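Local coordinates for protein discoidin-2 (Dictyostelium discoideum, PDB 2VMC) that binds galactose and N-acetylgalactosamine as a homotrimeric lectin, and may take part in spore formation and in building the spore coat, at residues V169-R174 and N241-L246; R183-H188 and L233-W238; M217-K222 and L246-V251. All coordinates share one frame; numbering follows the deposited sequence. Where two conformers were deposited one is given.

Interaction 1. Residues V169-R174 and N241-L246. With A2G (2-acetamido-2-deoxy-alpha-D-galactopyranose), chain E.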
loop_
_atom_site.group_PDB
_atom_site.type_symbol
_atom_site.label_atom_id
_atom_site.label_comp_id
_atom_site.label_asym_id
_atom_site.label_seq_id
_atom_site.Cartn_x
_atom_site.Cartn_y
_atom_site.Cartn_z
ATOM N N VAL A 169 -0.563 -7.188 -28.685
ATOM C CA VAL A 169 0.296 -7.920 -29.600
ATOM C C VAL A 169 -0.564 -8.539 -30.720
ATOM O O VAL A 169 -1.661 -9.045 -30.462
ATOM C CB VAL A 169 1.228 -8.946 -28.844
ATOM C CG1 VAL A 169 0.441 -9.836 -27.903
ATOM C CG2 VAL A 169 2.112 -9.756 -29.804
ATOM N N SER A 170 -0.054 -8.470 -31.946
ATOM C CA SER A 170 -0.750 -9.014 -33.136
ATOM C C SER A 170 0.215 -9.859 -33.965
ATOM O O SER A 170 1.440 -9.720 -33.817
ATOM C CB SER A 170 -1.254 -7.872 -34.035
ATOM O OG SER A 170 -2.235 -7.066 -33.397
ATOM N N ILE A 171 -0.320 -10.688 -34.865
ATOM C CA ILE A 171 0.538 -11.374 -35.878
ATOM C C ILE A 171 1.198 -10.318 -36.796
ATOM O O ILE A 171 2.429 -10.309 -36.988
ATOM C CB ILE A 171 -0.249 -12.420 -36.737
ATOM C CG1 ILE A 171 -0.984 -13.429 -35.826
ATOM C CG2 ILE A 171 0.717 -13.162 -37.702
ATOM C CD1 ILE A 171 -1.934 -14.384 -36.534
ATOM N N GLY A 172 0.381 -9.427 -37.341
ATOM C CA GLY A 172 0.875 -8.262 -38.080
ATOM C C GLY A 172 1.327 -8.595 -39.486
ATOM O O GLY A 172 1.795 -7.712 -40.209
ATOM N N ASP A 173 1.188 -9.865 -39.872
ATOM C CA ASP A 173 1.549 -10.318 -41.219
ATOM C C ASP A 173 0.830 -11.619 -41.619
ATOM O O ASP A 173 -0.034 -12.090 -40.881
ATOM C CB ASP A 173 3.090 -10.426 -41.395
ATOM C CG ASP A 173 3.704 -11.647 -40.710
ATOM O OD1 ASP A 173 2.994 -12.520 -40.140
ATOM O OD2 ASP A 173 4.954 -11.730 -40.751
ATOM N N ARG A 174 1.182 -12.180 -42.787
ATOM C CA ARG A 174 0.438 -13.339 -43.309
ATOM C C ARG A 174 1.049 -14.715 -42.950
ATOM O O ARG A 174 0.779 -15.724 -43.625
ATOM C CB ARG A 174 0.218 -13.225 -44.830
ATOM C CG ARG A 174 -0.338 -11.883 -45.305
ATOM C CD ARG A 174 -1.784 -11.592 -44.833
ATOM N NE ARG A 174 -1.906 -11.125 -43.432
ATOM C CZ ARG A 174 -1.665 -9.879 -42.998
ATOM N NH1 ARG A 174 -1.265 -8.935 -43.852
ATOM N NH2 ARG A 174 -1.832 -9.564 -41.702
ATOM N N ASN A 241 -7.063 -24.107 -41.579
ATOM C CA ASN A 241 -7.464 -22.704 -41.450
ATOM C C ASN A 241 -6.395 -21.714 -41.923
ATOM O O ASN A 241 -5.209 -21.888 -41.622
ATOM C CB ASN A 241 -7.822 -22.374 -39.997
ATOM C CG ASN A 241 -9.094 -23.073 -39.539
ATOM O OD1 ASN A 241 -9.080 -24.251 -39.254
ATOM N ND2 ASN A 241 -10.198 -22.330 -39.479
ATOM N N ALA A 242 -6.836 -20.688 -42.645
ATOM C CA ALA A 242 -5.989 -19.552 -43.044
ATOM C C ALA A 242 -6.306 -18.373 -42.119
ATOM O O ALA A 242 -7.404 -17.750 -42.218
ATOM C CB ALA A 242 -6.264 -19.168 -44.520
ATOM N N VAL A 243 -5.376 -18.083 -41.216
ATOM C CA VAL A 243 -5.510 -16.964 -40.274
ATOM C C VAL A 243 -4.764 -15.743 -40.825
ATOM O O VAL A 243 -3.545 -15.771 -40.984
ATOM C CB VAL A 243 -5.004 -17.352 -38.843
ATOM C CG1 VAL A 243 -5.072 -16.143 -37.907
ATOM C CG2 VAL A 243 -5.798 -18.540 -38.281
ATOM N N TYR A 244 -5.522 -14.689 -41.138
ATOM C CA TYR A 244 -4.995 -13.451 -41.728
ATOM C C TYR A 244 -4.329 -12.552 -40.662
ATOM O O TYR A 244 -3.169 -12.116 -40.828
ATOM C CB TYR A 244 -6.125 -12.708 -42.476
ATOM C CG TYR A 244 -5.650 -11.615 -43.397
ATOM C CD1 TYR A 244 -5.490 -11.856 -44.774
ATOM C CD2 TYR A 244 -5.380 -10.339 -42.910
ATOM C CE1 TYR A 244 -5.077 -10.847 -45.625
ATOM C CE2 TYR A 244 -4.964 -9.310 -43.756
ATOM C CZ TYR A 244 -4.817 -9.582 -45.112
ATOM O OH TYR A 244 -4.396 -8.590 -45.959
ATOM N N ASP A 245 -5.044 -12.304 -39.561
ATOM C CA ASP A 245 -4.461 -11.589 -38.399
ATOM C C ASP A 245 -5.216 -11.952 -37.110
ATOM O O ASP A 245 -6.373 -12.406 -37.163
ATOM C CB ASP A 245 -4.477 -10.067 -38.643
ATOM C CG ASP A 245 -3.486 -9.291 -37.758
ATOM O OD1 ASP A 245 -2.574 -9.896 -37.159
ATOM O OD2 ASP A 245 -3.621 -8.042 -37.681
ATOM N N LEU A 246 -4.542 -11.792 -35.964
ATOM C CA LEU A 246 -5.164 -11.936 -34.636
ATOM C C LEU A 246 -4.525 -10.891 -33.748
ATOM O O LEU A 246 -3.325 -10.616 -33.921
ATOM C CB LEU A 246 -4.882 -13.307 -34.013
ATOM C CG LEU A 246 -5.603 -14.530 -34.592
ATOM C CD1 LEU A 246 -4.947 -15.846 -34.085
ATOM C CD2 LEU A 246 -7.118 -14.495 -34.327
HETATM O O5 A2G E . -9.674 -10.041 -47.382
HETATM C C1 A2G E . -9.422 -8.647 -47.581
HETATM O O1 A2G E . -8.169 -8.474 -48.257
HETATM C C2 A2G E . -9.381 -7.922 -46.237
HETATM N N2 A2G E . -9.025 -6.518 -46.408
HETATM C C3 A2G E . -8.425 -8.585 -45.216
HETATM O O3 A2G E . -8.476 -7.969 -43.915
HETATM C C4 A2G E . -8.697 -10.090 -45.096
HETATM O O4 A2G E . -9.922 -10.328 -44.399
HETATM C C5 A2G E . -8.744 -10.701 -46.512
HETATM C C6 A2G E . -9.073 -12.188 -46.480
HETATM O O6 A2G E . -8.842 -12.702 -47.809
HETATM C C7 A2G E . -9.960 -5.600 -46.698
HETATM O O7 A2G E . -11.155 -5.892 -46.807
HETATM C C8 A2G E . -9.431 -4.200 -46.878
HETATM O O HOH W 1 -1.112 -14.613 -40.527
HETATM O O HOH W 2 -1.932 -7.080 -40.553
#
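Arg174 lies flat on the ring of Tyr244. The two planes are 2° apart and the guanidinium CZ sits 3.9 Å from the ring centroid, a cation-pi stack that the CH-pi contact of Arg174 CD extends over the same face. Bends at chi2 and chi3 (-67° and 79°) lay CD and the guanidinium over the tyrosine.

Hydrogen bonds fix the stack. Arg174 NE and NH2 both donate side-on to Tyr244 O, at 3.1 and 3.0 Å, so backbone and ring of one residue are gripped together. At the turn, Gly172 N points almost straight at Asp245 OD1 (3.0 Å), approaching from above the carboxylate plane; the backbone there has a positive phi, which glycine adopts easily. Asp245 OD2 turns instead to a salt bridge with Lys207. Ile171 N bonds to Leu246 O at 3.2 Å.

The apolar share falls to Ile171, whose CD1 reaches Val243 CG1 at 3.9 Å and also meets Leu246 CB, where Phe235 of strand 230-237 touches both Ile171 and Leu246.

On the ring face opposite Arg174, C4 of the sugar packs 3.7 Å from Tyr244 CD1, while Arg218 and Trp238 of the second subunit hydrogen-bond that sugar. Tyr244 and Asp245 both face Asp209, forming a classic beta bulge beside a carbohydrate site shared between subunits, with an aromatic ring against the N-acetylgalactosamine, as in many galactose-binding lectins.

Interaction 2. Residues R183-H188 and L233-W238. With A2G (2-acetamido-2-deoxy-alpha-D-galactopyranose), chain B.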
loop_
_atom_site.group_PDB
_atom_site.type_symbol
_atom_site.label_atom_id
_atom_site.label_comp_id
_atom_site.label_asym_id
_atom_site.label_seq_id
_atom_site.Cartn_x
_atom_site.Cartn_y
_atom_site.Cartn_z
ATOM N N ARG A 183 0.245 -25.103 -37.267
ATOM C CA ARG A 183 1.142 -24.019 -37.667
ATOM C C ARG A 183 1.128 -22.942 -36.572
ATOM O O ARG A 183 0.053 -22.511 -36.103
ATOM C CB ARG A 183 0.738 -23.431 -39.041
ATOM C CG ARG A 183 0.833 -24.463 -40.210
ATOM C CD ARG A 183 -0.099 -24.158 -41.391
ATOM N NE ARG A 183 -1.475 -24.564 -41.083
ATOM C CZ ARG A 183 -2.557 -23.774 -41.169
ATOM N NH1 ARG A 183 -2.474 -22.523 -41.641
ATOM N NH2 ARG A 183 -3.745 -24.255 -40.819
ATOM N N THR A 184 2.323 -22.527 -36.152
ATOM C CA THR A 184 2.456 -21.533 -35.070
ATOM C C THR A 184 3.495 -20.468 -35.392
ATOM O O THR A 184 4.426 -20.715 -36.152
ATOM C CB THR A 184 2.808 -22.167 -33.695
ATOM O OG1 THR A 184 4.128 -22.760 -33.741
ATOM C CG2 THR A 184 1.794 -23.205 -33.309
ATOM N N ILE A 185 3.323 -19.278 -34.830
ATOM C CA ILE A 185 4.354 -18.238 -34.894
ATOM C C ILE A 185 4.480 -17.592 -33.524
ATOM O O ILE A 185 3.537 -17.623 -32.716
ATOM C CB ILE A 185 4.123 -17.142 -35.988
ATOM C CG1 ILE A 185 2.752 -16.457 -35.865
ATOM C CG2 ILE A 185 4.355 -17.713 -37.396
ATOM C CD1 ILE A 185 2.789 -15.225 -34.958
ATOM N N VAL A 186 5.646 -17.020 -33.262
ATOM C CA VAL A 186 5.882 -16.412 -31.970
ATOM C C VAL A 186 6.089 -14.927 -32.160
ATOM O O VAL A 186 6.800 -14.511 -33.072
ATOM C CB VAL A 186 7.128 -17.025 -31.254
ATOM C CG1 VAL A 186 7.262 -16.430 -29.877
ATOM C CG2 VAL A 186 6.972 -18.502 -31.121
ATOM N N ARG A 187 5.465 -14.128 -31.299
ATOM C CA ARG A 187 5.805 -12.705 -31.211
ATOM C C ARG A 187 6.416 -12.438 -29.841
ATOM O O ARG A 187 5.755 -12.657 -28.820
ATOM C CB ARG A 187 4.565 -11.815 -31.462
ATOM C CG ARG A 187 3.999 -11.891 -32.906
ATOM C CD ARG A 187 4.977 -11.285 -33.921
ATOM N NE ARG A 187 4.549 -11.501 -35.300
ATOM C CZ ARG A 187 4.988 -12.470 -36.103
ATOM N NH1 ARG A 187 5.897 -13.346 -35.693
ATOM N NH2 ARG A 187 4.511 -12.558 -37.342
ATOM N N HIS A 188 7.680 -12.011 -29.808
ATOM C CA HIS A 188 8.260 -11.654 -28.522
ATOM C C HIS A 188 7.841 -10.268 -28.112
ATOM O O HIS A 188 7.892 -9.310 -28.894
ATOM C CB HIS A 188 9.782 -11.828 -28.408
ATOM C CG HIS A 188 10.250 -11.890 -26.982
ATOM N ND1 HIS A 188 10.371 -13.076 -26.285
ATOM C CD2 HIS A 188 10.563 -10.908 -26.105
ATOM C CE1 HIS A 188 10.762 -12.821 -25.052
ATOM N NE2 HIS A 188 10.885 -11.512 -24.917
ATOM N N LEU A 233 4.175 -14.425 -27.110
ATOM C CA LEU A 233 2.793 -14.743 -27.487
ATOM C C LEU A 233 2.911 -15.713 -28.659
ATOM O O LEU A 233 3.376 -15.349 -29.741
ATOM C CB LEU A 233 1.989 -13.501 -27.913
ATOM C CG LEU A 233 0.430 -13.544 -27.860
ATOM C CD1 LEU A 233 -0.214 -14.825 -28.465
ATOM C CD2 LEU A 233 -0.089 -13.346 -26.474
ATOM N N THR A 234 2.522 -16.953 -28.415
ATOM C CA THR A 234 2.504 -17.934 -29.463
ATOM C C THR A 234 1.101 -17.959 -30.064
ATOM O O THR A 234 0.119 -18.170 -29.353
ATOM C CB THR A 234 2.936 -19.296 -28.921
ATOM O OG1 THR A 234 4.276 -19.185 -28.407
ATOM C CG2 THR A 234 2.861 -20.364 -30.010
ATOM N N PHE A 235 1.029 -17.713 -31.372
ATOM C CA PHE A 235 -0.241 -17.687 -32.120
ATOM C C PHE A 235 -0.338 -19.014 -32.849
ATOM O O PHE A 235 0.634 -19.437 -33.487
ATOM C CB PHE A 235 -0.247 -16.538 -33.153
ATOM C CG PHE A 235 -0.315 -15.148 -32.552
ATOM C CD1 PHE A 235 -1.535 -14.481 -32.445
ATOM C CD2 PHE A 235 0.847 -14.479 -32.145
ATOM C CE1 PHE A 235 -1.608 -13.177 -31.905
ATOM C CE2 PHE A 235 0.779 -13.177 -31.594
ATOM C CZ PHE A 235 -0.454 -12.531 -31.488
ATOM N N ILE A 236 -1.504 -19.662 -32.770
ATOM C CA ILE A 236 -1.644 -21.057 -33.168
ATOM C C ILE A 236 -2.872 -21.238 -34.064
ATOM O O ILE A 236 -3.945 -20.695 -33.757
ATOM C CB ILE A 236 -1.848 -21.941 -31.904
ATOM C CG1 ILE A 236 -0.749 -21.653 -30.863
ATOM C CG2 ILE A 236 -1.953 -23.453 -32.287
ATOM C CD1 ILE A 236 -0.990 -22.294 -29.523
ATOM N N THR A 237 -2.710 -22.000 -35.148
ATOM C CA THR A 237 -3.868 -22.519 -35.888
ATOM C C THR A 237 -3.551 -23.959 -36.274
ATOM O O THR A 237 -2.414 -24.411 -36.093
ATOM C CB THR A 237 -4.308 -21.609 -37.091
ATOM O OG1 THR A 237 -5.618 -21.997 -37.548
ATOM C CG2 THR A 237 -3.295 -21.620 -38.258
ATOM N N TRP A 238 -4.564 -24.692 -36.724
ATOM C CA TRP A 238 -4.395 -26.120 -37.081
ATOM C C TRP A 238 -5.509 -26.513 -38.062
ATOM O O TRP A 238 -6.233 -25.640 -38.540
ATOM C CB TRP A 238 -4.294 -27.044 -35.834
ATOM C CG TRP A 238 -5.556 -27.105 -34.947
ATOM C CD1 TRP A 238 -6.436 -28.143 -34.865
ATOM C CD2 TRP A 238 -6.013 -26.114 -33.999
ATOM N NE1 TRP A 238 -7.433 -27.859 -33.966
ATOM C CE2 TRP A 238 -7.209 -26.614 -33.422
ATOM C CE3 TRP A 238 -5.552 -24.842 -33.614
ATOM C CZ2 TRP A 238 -7.956 -25.887 -32.453
ATOM C CZ3 TRP A 238 -6.281 -24.113 -32.648
ATOM C CH2 TRP A 238 -7.486 -24.640 -32.084
HETATM O O5 A2G B . -11.474 -31.401 -36.357
HETATM C C1 A2G B . -10.253 -32.049 -35.989
HETATM O O1 A2G B . -10.542 -33.287 -35.329
HETATM C C2 A2G B . -9.439 -31.151 -35.060
HETATM N N2 A2G B . -8.237 -31.832 -34.591
HETATM C C3 A2G B . -10.252 -30.632 -33.848
HETATM O O3 A2G B . -9.519 -29.695 -33.038
HETATM C C4 A2G B . -11.581 -30.010 -34.298
HETATM O O4 A2G B . -11.359 -28.752 -34.939
HETATM C C5 A2G B . -12.292 -30.993 -35.252
HETATM C C6 A2G B . -13.596 -30.419 -35.793
HETATM O O6 A2G B . -14.291 -31.497 -36.455
HETATM C C7 A2G B . -7.112 -31.827 -35.322
HETATM O O7 A2G B . -7.034 -31.232 -36.402
HETATM C C8 A2G B . -5.968 -32.602 -34.722
#
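Ile185 and Phe235 form a hydrogen-bonded pair in an antiparallel sheet of the H-type lectin domain, flanked by the like pairs Arg183–Thr237 and Arg187–Leu233. Each pair closes two backbone bonds; Phe235 N to Ile185 O is 2.8 Å.

On the inward face Ile185 CD1 touches Phe235 CD2 at 3.5 Å. With chi1 at 55°, Ile185 CG1 sits between its backbone N and carbonyl carbon, and chi2 of 90° then turns CD1 toward the phenylalanine. Arg187 packs its aliphatic CG against Phe235 CE2 (3.7 Å), while its charged end bonds to Ile171 O and Asp173. A bulky ring suits this position: Leu233 CD1 lies over one of its faces, and Leu246 and Val169 of the facing sheet touch it. Branched Thr184 and Ile236 lie side by side on the other face, CG2 against CG1 at 3.9 Å.

Further out, the Arg183 guanidinium rests one face on the Thr237 methyl, NH1 to CG2 3.6 Å. Carbonyls of Ser178, Gly181, Gly239 and Asn241 take its N-H groups, linking the loop before strand 183-190 to the one after strand 230-237. Thr237 OG1 bonds to Arg218 O. Beyond the strand's end, Trp238 meets the sugar edge-on, its NE1 donating to O3 at 2.9 Å with an N-H...O angle of 170°.

Interaction 3. Residues M217-K222 and L246-V251. With A2G (2-acetamido-2-deoxy-alpha-D-galactopyranose), chain B.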
loop_
_atom_site.group_PDB
_atom_site.type_symbol
_atom_site.label_atom_id
_atom_site.label_comp_id
_atom_site.label_asym_id
_atom_site.label_seq_id
_atom_site.Cartn_x
_atom_site.Cartn_y
_atom_site.Cartn_z
ATOM N N MET A 217 -13.851 -23.058 -37.460
ATOM C CA MET A 217 -12.916 -22.004 -37.015
ATOM C C MET A 217 -11.961 -22.574 -35.977
ATOM O O MET A 217 -12.395 -23.267 -35.052
ATOM C CB MET A 217 -13.676 -20.798 -36.435
ATOM C CG MET A 217 -12.776 -19.632 -35.909
ATOM S SD MET A 217 -11.764 -18.931 -37.242
ATOM C CE MET A 217 -12.967 -17.827 -38.021
ATOM N N ARG A 218 -10.659 -22.332 -36.180
ATOM C CA ARG A 218 -9.601 -22.767 -35.261
ATOM C C ARG A 218 -8.552 -21.658 -35.058
ATOM O O ARG A 218 -7.846 -21.282 -36.008
ATOM C CB ARG A 218 -8.904 -24.057 -35.768
ATOM C CG ARG A 218 -9.829 -25.247 -36.103
ATOM C CD ARG A 218 -8.994 -26.426 -36.677
ATOM N NE ARG A 218 -9.831 -27.579 -37.016
ATOM C CZ ARG A 218 -10.282 -27.832 -38.246
ATOM N NH1 ARG A 218 -9.958 -27.026 -39.253
ATOM N NH2 ARG A 218 -11.023 -28.918 -38.469
ATOM N N TRP A 219 -8.451 -21.140 -33.826
ATOM C CA TRP A 219 -7.361 -20.231 -33.458
ATOM C C TRP A 219 -7.101 -20.304 -31.947
ATOM O O TRP A 219 -7.989 -20.616 -31.156
ATOM C CB TRP A 219 -7.577 -18.755 -33.925
ATOM C CG TRP A 219 -8.832 -18.042 -33.379
ATOM C CD1 TRP A 219 -10.018 -17.859 -34.041
ATOM C CD2 TRP A 219 -8.999 -17.408 -32.086
ATOM N NE1 TRP A 219 -10.909 -17.162 -33.248
ATOM C CE2 TRP A 219 -10.311 -16.871 -32.046
ATOM C CE3 TRP A 219 -8.163 -17.245 -30.961
ATOM C CZ2 TRP A 219 -10.821 -16.184 -30.920
ATOM C CZ3 TRP A 219 -8.660 -16.564 -29.840
ATOM C CH2 TRP A 219 -9.983 -16.030 -29.832
ATOM N N GLU A 220 -5.865 -20.023 -31.565
ATOM C CA GLU A 220 -5.496 -19.989 -30.158
ATOM C C GLU A 220 -4.317 -19.044 -29.965
ATOM O O GLU A 220 -3.478 -18.873 -30.860
ATOM C CB GLU A 220 -5.138 -21.404 -29.652
ATOM C CG GLU A 220 -4.855 -21.485 -28.156
ATOM C CD GLU A 220 -4.778 -22.898 -27.601
ATOM O OE1 GLU A 220 -4.844 -23.878 -28.382
ATOM O OE2 GLU A 220 -4.668 -23.022 -26.357
ATOM N N GLY A 221 -4.250 -18.470 -28.772
ATOM C CA GLY A 221 -3.095 -17.720 -28.332
ATOM C C GLY A 221 -2.706 -18.251 -26.971
ATOM O O GLY A 221 -3.564 -18.683 -26.177
ATOM N N LYS A 222 -1.401 -18.259 -26.706
ATOM C CA LYS A 222 -0.940 -18.412 -25.331
ATOM C C LYS A 222 0.337 -17.635 -25.020
ATOM O O LYS A 222 1.183 -17.396 -25.891
ATOM C CB LYS A 222 -0.820 -19.878 -24.902
ATOM C CG LYS A 222 0.093 -20.757 -25.676
ATOM C CD LYS A 222 -0.710 -22.046 -25.861
ATOM C CE LYS A 222 0.108 -23.296 -25.676
ATOM N NZ LYS A 222 -0.791 -24.515 -25.864
ATOM N N LEU A 246 -4.542 -11.792 -35.964
ATOM C CA LEU A 246 -5.164 -11.936 -34.636
ATOM C C LEU A 246 -4.525 -10.891 -33.748
ATOM O O LEU A 246 -3.325 -10.616 -33.921
ATOM C CB LEU A 246 -4.882 -13.307 -34.013
ATOM C CG LEU A 246 -5.603 -14.530 -34.592
ATOM C CD1 LEU A 246 -4.947 -15.846 -34.085
ATOM C CD2 LEU A 246 -7.118 -14.495 -34.327
ATOM N N THR A 247 -5.307 -10.312 -32.837
ATOM C CA THR A 247 -4.770 -9.358 -31.819
ATOM C C THR A 247 -5.211 -9.733 -30.392
ATOM O O THR A 247 -6.371 -10.064 -30.169
ATOM C CB THR A 247 -5.207 -7.888 -32.108
ATOM O OG1 THR A 247 -4.839 -7.525 -33.451
ATOM C CG2 THR A 247 -4.552 -6.896 -31.110
ATOM N N PHE A 248 -4.272 -9.674 -29.445
ATOM C CA PHE A 248 -4.563 -9.858 -28.021
ATOM C C PHE A 248 -4.123 -8.623 -27.208
ATOM O O PHE A 248 -3.092 -8.003 -27.510
ATOM C CB PHE A 248 -3.806 -11.083 -27.476
ATOM C CG PHE A 248 -4.304 -12.403 -28.006
ATOM C CD1 PHE A 248 -5.295 -13.119 -27.313
ATOM C CD2 PHE A 248 -3.763 -12.959 -29.190
ATOM C CE1 PHE A 248 -5.784 -14.365 -27.797
ATOM C CE2 PHE A 248 -4.227 -14.231 -29.674
ATOM C CZ PHE A 248 -5.250 -14.915 -28.987
ATOM N N ASP A 249 -4.918 -8.283 -26.196
ATOM C CA ASP A 249 -4.463 -7.432 -25.082
ATOM C C ASP A 249 -3.879 -8.371 -24.044
ATOM O O ASP A 249 -4.422 -9.455 -23.825
ATOM C CB ASP A 249 -5.625 -6.646 -24.475
ATOM C CG ASP A 249 -5.777 -5.249 -25.079
ATOM O OD1 ASP A 249 -4.878 -4.811 -25.840
ATOM O OD2 ASP A 249 -6.810 -4.575 -24.800
ATOM N N TYR A 250 -2.768 -7.975 -23.417
ATOM C CA TYR A 250 -2.189 -8.786 -22.351
ATOM C C TYR A 250 -2.171 -7.962 -21.073
ATOM O O TYR A 250 -2.085 -6.724 -21.136
ATOM C CB TYR A 250 -0.772 -9.303 -22.719
ATOM C CG TYR A 250 0.366 -8.272 -22.593
ATOM C CD1 TYR A 250 0.915 -7.941 -21.326
ATOM C CD2 TYR A 250 0.904 -7.639 -23.729
ATOM C CE1 TYR A 250 1.947 -7.006 -21.211
ATOM C CE2 TYR A 250 1.942 -6.700 -23.618
ATOM C CZ TYR A 250 2.458 -6.392 -22.350
ATOM O OH TYR A 250 3.494 -5.472 -22.246
ATOM N N VAL A 251 -2.306 -8.654 -19.938
ATOM C CA VAL A 251 -2.183 -8.053 -18.595
ATOM C C VAL A 251 -1.175 -8.889 -17.784
ATOM O O VAL A 251 -1.404 -10.085 -17.488
ATOM C CB VAL A 251 -3.552 -7.955 -17.842
ATOM C CG1 VAL A 251 -3.357 -7.310 -16.431
ATOM C CG2 VAL A 251 -4.607 -7.148 -18.651
HETATM O O5 A2G B . -11.474 -31.401 -36.357
HETATM C C1 A2G B . -10.253 -32.049 -35.989
HETATM O O1 A2G B . -10.542 -33.287 -35.329
HETATM C C2 A2G B . -9.439 -31.151 -35.060
HETATM N N2 A2G B . -8.237 -31.832 -34.591
HETATM C C3 A2G B . -10.252 -30.632 -33.848
HETATM O O3 A2G B . -9.519 -29.695 -33.038
HETATM C C4 A2G B . -11.581 -30.010 -34.298
HETATM O O4 A2G B . -11.359 -28.752 -34.939
HETATM C C5 A2G B . -12.292 -30.993 -35.252
HETATM C C6 A2G B . -13.596 -30.419 -35.793
HETATM O O6 A2G B . -14.291 -31.497 -36.455
HETATM C C7 A2G B . -7.112 -31.827 -35.322
HETATM O O7 A2G B . -7.034 -31.232 -36.402
HETATM C C8 A2G B . -5.968 -32.602 -34.722
#
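Trp219, Phe248 and Leu246 bury the most surface here. Trp219 meets the other two through side chains, since the two strands belong to different sheets. Their axes pass 9.0 Å apart at 34°, a spacing that large apolar groups can bridge.

Trp219 is the broad plate. A chi1 of 60° tucks its CG over the main chain, and the indole spreads along the facing strand, so that its two ends find different partners. Leu246 CD2 comes over one face of the indole, 4.2 Å from the centroid of the five-membered ring and 20° off its normal, a CH-pi contact. The second methyl, CD1, lies 3.9 Å from Trp219 CB. A branched leucine suits the place because one methyl covers the ring while the other meets its stem.

Phe248 takes the far end of the indole, its CZ 3.9 Å from Trp219 CZ3. The tip of the phenylalanine ring then runs on to the backbone of Gly221, where Phe248 CZ stands 3.6 Å from Gly221 CA. Glycine, with no side chain, leaves the phenylalanine ring in direct contact with its CA.

On the same strand Arg218 belongs to the carbohydrate site. Its NE donates to O4 of the sugar at 2.8 Å, and NH2 reaches O5 at 3.3 Å; Asp213 and Asn241 hold NH1.

Leu233 and Phe235 of strand 230-237 extend the apolar layer beside Phe248 and Leu246, and Cys205 and Val208 of strand 200-211 pack on Trp219. Residues 217-220 also pair antiparallel with a strand of the third subunit, carrying the sheet of strand 216-224 across the trimer interface.

Interaction 3 is the buried one, an apolar seam between two sheets, whereas interactions 1 and 2 are partly buried and rely heavily on hydrogen bonds. Interaction 2 is regular strand pairing within one sheet; interaction 1 joins a strand's end and the following turn to strand 242-254 of the other, and shares that strand and Leu246 with interaction 3. Polar ties cross between them: Ser170 OG with Thr247 OG1 joins interactions 1 and 3, and Ile236 N to Glu220 O joins 2 and 3. Interactions 2 and 3 supply Trp238 and Arg218 to the same sugar, while interaction 1 offers Tyr244 to the corresponding sugar bound by a neighbouring subunit.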